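PDB 1SBZ: probable UbiX-like flavin prenyltransferase from Escherichia coli, which probably transfers a dimethylallyl group to reduced FMN, making the prenylated flavin cofactor used by phenolic acid decarboxylase. Local coordinates for residues D[1-15]-D[76-90]. Residues are numbered along the deposited sequence; the frame is centred on the assembly and turned at random.
With FMN (flavin mononucleotide), chain H.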
HETATM    1  N   MSE D   1     -30.268 -14.070  24.197  1.00 42.42           N
HETATM    2  CA  MSE D   1     -29.713 -13.283  23.052  1.00 42.98           C
HETATM    3  C   MSE D   1     -30.199 -11.836  23.063  1.00 40.41           C
HETATM    4  O   MSE D   1     -31.404 -11.575  22.989  1.00 40.48           O
HETATM    5  CB  MSE D   1     -30.040 -13.963  21.713  1.00 42.76           C
HETATM    6  CG  MSE D   1     -29.887 -13.073  20.477  1.00 44.89           C
HETATM    7 SE   MSE D   1     -29.348 -13.995  18.838  1.00 49.43          SE
HETATM    8  CE  MSE D   1     -29.887 -15.853  19.308  1.00 48.12           C
ATOM      9  N   LYS D   2     -29.251 -10.905  23.155  1.00 37.96           N
ATOM     10  CA  LYS D   2     -29.559  -9.476  23.112  1.00 35.44           C
ATOM     11  C   LYS D   2     -29.020  -8.871  21.822  1.00 33.43           C
ATOM     12  O   LYS D   2     -27.819  -8.914  21.568  1.00 32.82           O
ATOM     13  CB  LYS D   2     -28.971  -8.735  24.316  1.00 35.59           C
ATOM     14  CG  LYS D   2     -29.487  -9.170  25.675  1.00 36.76           C
ATOM     15  CD  LYS D   2     -28.955  -8.220  26.741  1.00 39.07           C
ATOM     16  CE  LYS D   2     -28.666  -8.937  28.055  1.00 40.48           C
ATOM     17  NZ  LYS D   2     -27.553  -8.262  28.806  1.00 41.03           N
ATOM     18  N   LEU D   3     -29.917  -8.317  21.012  1.00 31.14           N
ATOM     19  CA  LEU D   3     -29.537  -7.708  19.736  1.00 28.86           C
ATOM     20  C   LEU D   3     -29.847  -6.228  19.713  1.00 27.47           C
ATOM     21  O   LEU D   3     -30.928  -5.804  20.138  1.00 27.12           O
ATOM     22  CB  LEU D   3     -30.258  -8.380  18.563  1.00 28.84           C
ATOM     23  CG  LEU D   3     -29.951  -9.839  18.238  1.00 28.84           C
ATOM     24  CD1 LEU D   3     -30.811 -10.309  17.059  1.00 26.80           C
ATOM     25  CD2 LEU D   3     -28.473 -10.013  17.930  1.00 28.13           C
ATOM     26  N   ILE D   4     -28.887  -5.449  19.220  1.00 25.35           N
ATOM     27  CA  ILE D   4     -29.119  -4.049  18.931  1.00 23.47           C
ATOM     28  C   ILE D   4     -29.562  -3.904  17.473  1.00 23.21           C
ATOM     29  O   ILE D   4     -28.983  -4.513  16.567  1.00 22.94           O
ATOM     30  CB  ILE D   4     -27.857  -3.197  19.204  1.00 23.43           C
ATOM     31  CG1 ILE D   4     -27.335  -3.432  20.627  1.00 22.16           C
ATOM     32  CG2 ILE D   4     -28.151  -1.716  18.969  1.00 21.69           C
ATOM     33  CD1 ILE D   4     -25.922  -2.904  20.870  1.00 22.77           C
ATOM     34  N   VAL D   5     -30.598  -3.098  17.268  1.00 22.32           N
ATOM     35  CA  VAL D   5     -31.138  -2.823  15.946  1.00 21.85           C
ATOM     36  C   VAL D   5     -31.070  -1.319  15.735  1.00 21.42           C
ATOM     37  O   VAL D   5     -31.789  -0.553  16.382  1.00 21.61           O
ATOM     38  CB  VAL D   5     -32.589  -3.361  15.784  1.00 21.87           C
ATOM     39  CG1 VAL D   5     -33.161  -3.012  14.414  1.00 22.29           C
ATOM     40  CG2 VAL D   5     -32.638  -4.876  15.994  1.00 21.91           C
ATOM     41  N   GLY D   6     -30.161  -0.894  14.865  1.00 20.88           N
ATOM     42  CA  GLY D   6     -30.073   0.508  14.489  1.00 20.17           C
ATOM     43  C   GLY D   6     -30.883   0.700  13.224  1.00 20.30           C
ATOM     44  O   GLY D   6     -30.865  -0.153  12.342  1.00 20.08           O
HETATM   45  N   MSE D   7     -31.616   1.802  13.139  1.00 20.25           N
HETATM   46  CA  MSE D   7     -32.290   2.151  11.896  1.00 20.86           C
HETATM   47  C   MSE D   7     -31.836   3.510  11.458  1.00 19.65           C
HETATM   48  O   MSE D   7     -31.600   4.398  12.273  1.00 19.41           O
HETATM   49  CB  MSE D   7     -33.809   2.100  12.027  1.00 20.43           C
HETATM   50  CG  MSE D   7     -34.367   0.695  12.149  1.00 21.19           C
HETATM   51 SE   MSE D   7     -36.312   0.659  11.961  1.00 24.82          SE
HETATM   52  CE  MSE D   7     -36.514   1.315  10.129  1.00 22.19           C
ATOM     53  N   THR D   8     -31.762   3.678  10.150  1.00 19.07           N
ATOM     54  CA  THR D   8     -31.065   4.798   9.569  1.00 18.59           C
ATOM     55  C   THR D   8     -31.814   5.321   8.330  1.00 18.48           C
ATOM     56  O   THR D   8     -32.608   4.595   7.741  1.00 18.43           O
ATOM     57  CB  THR D   8     -29.629   4.298   9.305  1.00 19.06           C
ATOM     58  OG1 THR D   8     -28.762   4.782  10.343  1.00 18.74           O
ATOM     59  CG2 THR D   8     -29.069   4.817   8.075  1.00 18.45           C
ATOM     60  N   GLY D   9     -31.563   6.574   7.951  1.00 18.48           N
ATOM     61  CA  GLY D   9     -32.366   7.273   6.944  1.00 18.27           C
ATOM     62  C   GLY D   9     -32.092   6.947   5.484  1.00 18.25           C
ATOM     63  O   GLY D   9     -32.099   7.834   4.638  1.00 18.66           O
ATOM     64  N   ALA D  10     -31.846   5.681   5.184  1.00 17.90           N
ATOM     65  CA  ALA D  10     -31.820   5.226   3.801  1.00 18.12           C
ATOM     66  C   ALA D  10     -33.207   4.711   3.444  1.00 18.00           C
ATOM     67  O   ALA D  10     -33.940   4.208   4.304  1.00 18.15           O
ATOM     68  CB  ALA D  10     -30.776   4.137   3.603  1.00 17.32           C
ATOM     69  N   THR D  11     -33.584   4.839   2.177  1.00 18.22           N
ATOM     70  CA  THR D  11     -34.857   4.286   1.763  1.00 18.23           C
ATOM     71  C   THR D  11     -34.811   2.776   2.039  1.00 18.46           C
ATOM     72  O   THR D  11     -33.778   2.137   1.867  1.00 18.86           O
ATOM     73  CB  THR D  11     -35.195   4.667   0.299  1.00 18.11           C
ATOM     74  OG1 THR D  11     -36.422   4.041  -0.086  1.00 18.92           O
ATOM     75  CG2 THR D  11     -34.167   4.116  -0.693  1.00 17.37           C
ATOM     76  N   GLY D  12     -35.904   2.227   2.547  1.00 18.25           N
ATOM     77  CA  GLY D  12     -35.905   0.841   2.977  1.00 18.49           C
ATOM     78  C   GLY D  12     -36.291   0.662   4.429  1.00 18.34           C
ATOM     79  O   GLY D  12     -35.924  -0.342   5.052  1.00 18.03           O
ATOM     80  N   ALA D  13     -37.045   1.622   4.970  1.00 18.46           N
ATOM     81  CA  ALA D  13     -37.587   1.490   6.330  1.00 18.42           C
ATOM     82  C   ALA D  13     -38.460   0.237   6.525  1.00 18.76           C
ATOM     83  O   ALA D  13     -38.439  -0.344   7.613  1.00 19.14           O
ATOM     84  CB  ALA D  13     -38.342   2.750   6.748  1.00 18.34           C
ATOM     85  N   PRO D  14     -39.217  -0.190   5.505  1.00 18.97           N
ATOM     86  CA  PRO D  14     -39.970  -1.448   5.587  1.00 19.23           C
ATOM     87  C   PRO D  14     -39.118  -2.668   5.937  1.00 19.67           C
ATOM     88  O   PRO D  14     -39.628  -3.597   6.562  1.00 19.54           O
ATOM     89  CB  PRO D  14     -40.548  -1.600   4.175  1.00 19.33           C
ATOM     90  CG  PRO D  14     -40.691  -0.213   3.696  1.00 18.54           C
ATOM     91  CD  PRO D  14     -39.484   0.502   4.227  1.00 18.96           C
ATOM     92  N   LEU D  15     -37.844  -2.657   5.535  1.00 20.05           N
ATOM     93  CA  LEU D  15     -36.878  -3.704   5.903  1.00 20.20           C
ATOM     94  C   LEU D  15     -36.646  -3.734   7.413  1.00 20.56           C
ATOM     95  O   LEU D  15     -36.600  -4.804   8.014  1.00 20.43           O
ATOM     96  CB  LEU D  15     -35.538  -3.490   5.187  1.00 20.06           C
ATOM     97  CG  LEU D  15     -35.507  -3.513   3.655  1.00 20.75           C
ATOM     98  CD1 LEU D  15     -34.272  -2.801   3.124  1.00 20.74           C
ATOM     99  CD2 LEU D  15     -35.585  -4.955   3.132  1.00 21.21           C
ATOM    100  N   PHE D  76     -21.881  -3.875  29.205  1.00 30.91           N
ATOM    101  CA  PHE D  76     -23.260  -4.317  28.995  1.00 31.05           C
ATOM    102  C   PHE D  76     -23.311  -5.269  27.800  1.00 31.03           C
ATOM    103  O   PHE D  76     -23.260  -4.834  26.641  1.00 31.12           O
ATOM    104  CB  PHE D  76     -24.190  -3.115  28.787  1.00 31.15           C
ATOM    105  CG  PHE D  76     -25.625  -3.489  28.542  1.00 31.80           C
ATOM    106  CD1 PHE D  76     -26.455  -3.850  29.604  1.00 32.30           C
ATOM    107  CD2 PHE D  76     -26.153  -3.471  27.255  1.00 31.88           C
ATOM    108  CE1 PHE D  76     -27.791  -4.196  29.385  1.00 32.56           C
ATOM    109  CE2 PHE D  76     -27.483  -3.815  27.025  1.00 32.48           C
ATOM    110  CZ  PHE D  76     -28.307  -4.177  28.093  1.00 32.10           C
ATOM    111  N   ARG D  77     -23.411  -6.565  28.096  1.00 30.69           N
ATOM    112  CA  ARG D  77     -23.300  -7.622  27.097  1.00 30.67           C
ATOM    113  C   ARG D  77     -24.469  -7.672  26.106  1.00 30.01           C
ATOM    114  O   ARG D  77     -25.638  -7.648  26.500  1.00 30.09           O
ATOM    115  CB  ARG D  77     -23.143  -8.980  27.785  1.00 31.33           C
ATOM    116  CG  ARG D  77     -22.785 -10.120  26.836  1.00 33.47           C
ATOM    117  CD  ARG D  77     -23.296 -11.506  27.260  1.00 37.06           C
ATOM    118  NE  ARG D  77     -24.762 -11.587  27.347  1.00 38.61           N
ATOM    119  CZ  ARG D  77     -25.595 -11.710  26.309  1.00 39.50           C
ATOM    120  NH1 ARG D  77     -25.132 -11.754  25.066  1.00 39.62           N
ATOM    121  NH2 ARG D  77     -26.906 -11.783  26.513  1.00 39.64           N
ATOM    122  N   THR D  78     -24.126  -7.724  24.820  1.00 28.97           N
ATOM    123  CA  THR D  78     -25.070  -8.036  23.753  1.00 27.95           C
ATOM    124  C   THR D  78     -24.432  -9.066  22.831  1.00 27.65           C
ATOM    125  O   THR D  78     -23.225  -9.306  22.889  1.00 27.37           O
ATOM    126  CB  THR D  78     -25.437  -6.786  22.918  1.00 28.19           C
ATOM    127  OG1 THR D  78     -24.304  -6.384  22.139  1.00 27.41           O
ATOM    128  CG2 THR D  78     -25.745  -5.573  23.803  1.00 27.55           C
ATOM    129  N   ASP D  79     -25.244  -9.659  21.966  1.00 27.13           N
ATOM    130  CA  ASP D  79     -24.754 -10.642  21.016  1.00 27.21           C
ATOM    131  C   ASP D  79     -24.418 -10.020  19.671  1.00 26.38           C
ATOM    132  O   ASP D  79     -23.915 -10.698  18.784  1.00 26.90           O
ATOM    133  CB  ASP D  79     -25.766 -11.775  20.852  1.00 27.59           C
ATOM    134  CG  ASP D  79     -25.959 -12.546  22.130  1.00 29.21           C
ATOM    135  OD1 ASP D  79     -25.348 -13.626  22.270  1.00 31.86           O
ATOM    136  OD2 ASP D  79     -26.667 -12.129  23.067  1.00 30.53           O
ATOM    137  N   GLY D  80     -24.689  -8.728  19.526  1.00 25.24           N
ATOM    138  CA  GLY D  80     -24.352  -8.024  18.295  1.00 23.67           C
ATOM    139  C   GLY D  80     -25.335  -6.939  17.930  1.00 22.72           C
ATOM    140  O   GLY D  80     -26.164  -6.539  18.748  1.00 22.36           O
HETATM  141  N   MSE D  81     -25.246  -6.485  16.681  1.00 21.62           N
HETATM  142  CA  MSE D  81     -25.981  -5.322  16.205  1.00 21.15           C
HETATM  143  C   MSE D  81     -26.279  -5.454  14.715  1.00 20.18           C
HETATM  144  O   MSE D  81     -25.451  -5.948  13.959  1.00 20.63           O
HETATM  145  CB  MSE D  81     -25.170  -4.047  16.469  1.00 20.61           C
HETATM  146  CG  MSE D  81     -25.789  -2.744  15.951  1.00 20.59           C
HETATM  147 SE   MSE D  81     -24.846  -1.181  16.637  1.00 23.52          SE
HETATM  148  CE  MSE D  81     -25.975   0.191  15.911  1.00 21.01           C
ATOM    149  N   ILE D  82     -27.472  -5.024  14.314  1.00 19.71           N
ATOM    150  CA  ILE D  82     -27.855  -4.923  12.909  1.00 19.00           C
ATOM    151  C   ILE D  82     -28.225  -3.475  12.629  1.00 18.68           C
ATOM    152  O   ILE D  82     -28.975  -2.871  13.387  1.00 19.07           O
ATOM    153  CB  ILE D  82     -29.070  -5.844  12.584  1.00 19.05           C
ATOM    154  CG1 ILE D  82     -28.792  -7.284  13.010  1.00 18.30           C
ATOM    155  CG2 ILE D  82     -29.409  -5.795  11.085  1.00 19.34           C
ATOM    156  CD1 ILE D  82     -30.025  -8.166  13.113  1.00 18.75           C
ATOM    157  N   VAL D  83     -27.702  -2.910  11.550  1.00 17.85           N
ATOM    158  CA  VAL D  83     -28.155  -1.589  11.109  1.00 17.10           C
ATOM    159  C   VAL D  83     -28.921  -1.784   9.806  1.00 17.56           C
ATOM    160  O   VAL D  83     -28.340  -2.206   8.800  1.00 17.39           O
ATOM    161  CB  VAL D  83     -26.984  -0.595  10.925  1.00 16.93           C
ATOM    162  CG1 VAL D  83     -27.508   0.810  10.636  1.00 15.32           C
ATOM    163  CG2 VAL D  83     -26.072  -0.590  12.165  1.00 15.30           C
ATOM    164  N   ILE D  84     -30.220  -1.480   9.835  1.00 17.71           N
ATOM    165  CA  ILE D  84     -31.134  -1.831   8.742  1.00 17.69           C
ATOM    166  C   ILE D  84     -32.280  -0.820   8.522  1.00 17.93           C
ATOM    167  O   ILE D  84     -33.129  -0.642   9.403  1.00 18.30           O
ATOM    168  CB  ILE D  84     -31.691  -3.272   8.969  1.00 18.01           C
ATOM    169  CG1 ILE D  84     -32.610  -3.694   7.820  1.00 17.48           C
ATOM    170  CG2 ILE D  84     -32.365  -3.403  10.364  1.00 17.06           C
ATOM    171  CD1 ILE D  84     -33.037  -5.158   7.891  1.00 17.72           C
ATOM    172  N   PRO D  85     -32.290  -0.130   7.375  1.00 17.42           N
ATOM    173  CA  PRO D  85     -31.177  -0.142   6.420  1.00 17.18           C
ATOM    174  C   PRO D  85     -30.066   0.743   6.957  1.00 16.78           C
ATOM    175  O   PRO D  85     -30.297   1.524   7.893  1.00 16.64           O
ATOM    176  CB  PRO D  85     -31.780   0.515   5.178  1.00 17.44           C
ATOM    177  CG  PRO D  85     -32.806   1.470   5.741  1.00 17.38           C
ATOM    178  CD  PRO D  85     -33.387   0.751   6.936  1.00 17.20           C
ATOM    179  N   CYS D  86     -28.879   0.625   6.372  1.00 16.35           N
ATOM    180  CA  CYS D  86     -27.744   1.453   6.761  1.00 15.41           C
ATOM    181  C   CYS D  86     -27.437   2.444   5.638  1.00 14.97           C
ATOM    182  O   CYS D  86     -27.168   2.056   4.492  1.00 14.96           O
ATOM    183  CB  CYS D  86     -26.525   0.580   7.092  1.00 15.59           C
ATOM    184  SG  CYS D  86     -25.051   1.504   7.598  1.00 15.87           S
ATOM    185  N   SER D  87     -27.509   3.725   5.963  1.00 14.04           N
ATOM    186  CA  SER D  87     -27.219   4.778   5.008  1.00 13.77           C
ATOM    187  C   SER D  87     -25.707   4.880   4.819  1.00 13.77           C
ATOM    188  O   SER D  87     -24.931   4.352   5.627  1.00 12.60           O
ATOM    189  CB  SER D  87     -27.750   6.105   5.538  1.00 13.84           C
ATOM    190  OG  SER D  87     -26.955   6.530   6.631  1.00 12.81           O
HETATM  191  N   MSE D  88     -25.306   5.596   3.773  1.00 14.18           N
HETATM  192  CA  MSE D  88     -23.898   5.817   3.459  1.00 14.78           C
HETATM  193  C   MSE D  88     -23.219   6.707   4.481  1.00 14.79           C
HETATM  194  O   MSE D  88     -22.043   6.511   4.791  1.00 14.78           O
HETATM  195  CB  MSE D  88     -23.738   6.389   2.043  1.00 15.15           C
HETATM  196  CG  MSE D  88     -24.232   5.453   0.937  1.00 15.16           C
HETATM  197 SE   MSE D  88     -23.367   3.684   0.915  1.00 20.93          SE
HETATM  198  CE  MSE D  88     -24.686   2.608   1.959  1.00 16.48           C
ATOM    199  N   LYS D  89     -23.966   7.666   5.022  1.00 15.25           N
ATOM    200  CA  LYS D  89     -23.455   8.527   6.091  1.00 15.60           C
ATOM    201  C   LYS D  89     -23.129   7.705   7.346  1.00 15.36           C
ATOM    202  O   LYS D  89     -22.054   7.844   7.935  1.00 15.27           O
ATOM    203  CB  LYS D  89     -24.438   9.692   6.368  1.00 16.15           C
ATOM    204  CG  LYS D  89     -25.102   9.754   7.749  1.00 18.34           C
ATOM    205  CD  LYS D  89     -24.269  10.532   8.725  1.00 20.55           C
ATOM    206  CE  LYS D  89     -25.114  11.213   9.768  1.00 20.30           C
ATOM    207  NZ  LYS D  89     -25.482  10.349  10.921  1.00 22.76           N
ATOM    208  N   THR D  90     -24.051   6.841   7.750  1.00 15.18           N
ATOM    209  CA  THR D  90     -23.833   6.015   8.930  1.00 15.34           C
ATOM    210  C   THR D  90     -22.690   5.024   8.706  1.00 15.24           C
ATOM    211  O   THR D  90     -21.833   4.853   9.572  1.00 15.01           O
ATOM    212  CB  THR D  90     -25.135   5.313   9.343  1.00 15.30           C
ATOM    213  OG1 THR D  90     -26.002   6.275   9.962  1.00 14.74           O
ATOM    214  CG2 THR D  90     -24.878   4.306  10.448  1.00 15.00           C
TER
HETATM  215  N1  FMN H1404     -28.970   7.990   2.018  1.00 19.94           N
HETATM  216  C2  FMN H1404     -28.318   6.858   1.587  1.00 19.80           C
HETATM  217  O2  FMN H1404     -27.130   6.741   1.862  1.00 19.54           O
HETATM  218  N3  FMN H1404     -28.994   5.895   0.865  1.00 19.41           N
HETATM  219  C4  FMN H1404     -30.343   6.068   0.579  1.00 20.13           C
HETATM  220  O4  FMN H1404     -30.989   5.099   0.167  1.00 19.17           O
HETATM  221  C4A FMN H1404     -31.007   7.226   1.024  1.00 20.00           C
HETATM  222  N5  FMN H1404     -32.352   7.437   0.764  1.00 19.99           N
HETATM  223  C5A FMN H1404     -32.987   8.588   1.221  1.00 19.59           C
HETATM  224  C6  FMN H1404     -34.345   8.794   0.961  1.00 20.25           C
HETATM  225  C7  FMN H1404     -34.993   9.950   1.421  1.00 20.58           C
HETATM  226  C7M FMN H1404     -36.500   9.956   1.451  1.00 22.80           C
HETATM  227  C8  FMN H1404     -34.271  10.906   2.147  1.00 20.26           C
HETATM  228  C8M FMN H1404     -34.966  12.028   2.881  1.00 21.90           C
HETATM  229  C9  FMN H1404     -32.921  10.695   2.402  1.00 19.80           C
HETATM  230  C9A FMN H1404     -32.274   9.540   1.947  1.00 19.77           C
HETATM  231  N10 FMN H1404     -30.920   9.341   2.206  1.00 19.67           N
HETATM  232  C10 FMN H1404     -30.300   8.191   1.744  1.00 19.64           C
HETATM  233  C1' FMN H1404     -30.084  10.472   2.741  1.00 19.09           C
HETATM  234  C2' FMN H1404     -29.848  10.273   4.235  1.00 19.54           C
HETATM  235  O2' FMN H1404     -31.092  10.174   4.896  1.00 20.58           O
HETATM  236  C3' FMN H1404     -28.976  11.380   4.839  1.00 19.64           C
HETATM  237  O3' FMN H1404     -27.639  11.230   4.383  1.00 19.41           O
HETATM  238  C4' FMN H1404     -29.014  11.423   6.371  1.00 18.98           C
HETATM  239  O4' FMN H1404     -28.079  12.360   6.873  1.00 19.54           O
HETATM  240  C5' FMN H1404     -28.714  10.072   7.011  1.00 19.18           C
HETATM  241  O5' FMN H1404     -28.541  10.231   8.410  1.00 19.00           O
HETATM  242  P   FMN H1404     -28.641   8.927   9.350  1.00 19.44           P
HETATM  243  O1P FMN H1404     -30.092   8.492   9.367  1.00 20.50           O
HETATM  244  O2P FMN H1404     -28.156   9.325  10.712  1.00 18.37           O
HETATM  245  O3P FMN H1404     -27.767   7.829   8.774  1.00 18.94           O
HETATM  246  O   HOH W   1     -26.557 -11.123  29.397  1.00 36.83           O
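K2 and D79 meet around a carboxylate approached from both faces of its plane: OD2 takes the backbone N of K2 at 2.9 Å on its anti side, while R77 NH1, from the opposite face, reaches D79 OD2 at 2.5 Å, a short distance, in a salt bridge. That carboxylate lies at the edge of the R77 guanidinium, in its plane, as does a water held between R77 NE and K2 NZ. K2 NZ lies 4.5 Å from the centroid of the F76 ring and 26° off its normal, an off-centre cation-pi contact, and K2 NZ donates to R77 O in the carbonyl plane at 3.1 Å.

Beyond this end the strands run parallel: I4 N to G80 O is nearly straight (177°), and I82 N to I4 O, G6 N to I82 O and I84 N to G6 O continue the ladder. Chi1 of M81 (177°) swings CG away from the backbone N, laying it 3.9 Å from I4 CB. At the C-terminal ends, P85, after a cis peptide, puts CG 3.3 Å from A10 O. The loop after strand 2-7 and the start of helix 88-96 bind FMN: G9 N, S87 OG, K89 NZ and T90 OG1 donate to its phosphate, and S87 OG also caps the helix by accepting from T90 N.

In this Rossmann-like parallel sheet (strand order 3-2-1-4-5-6), strand 2-7 lies between 30-35 and 80-86, with 116-121 beyond; helix 13-24 packs on V5 and I84, and helix 37-46 on M7.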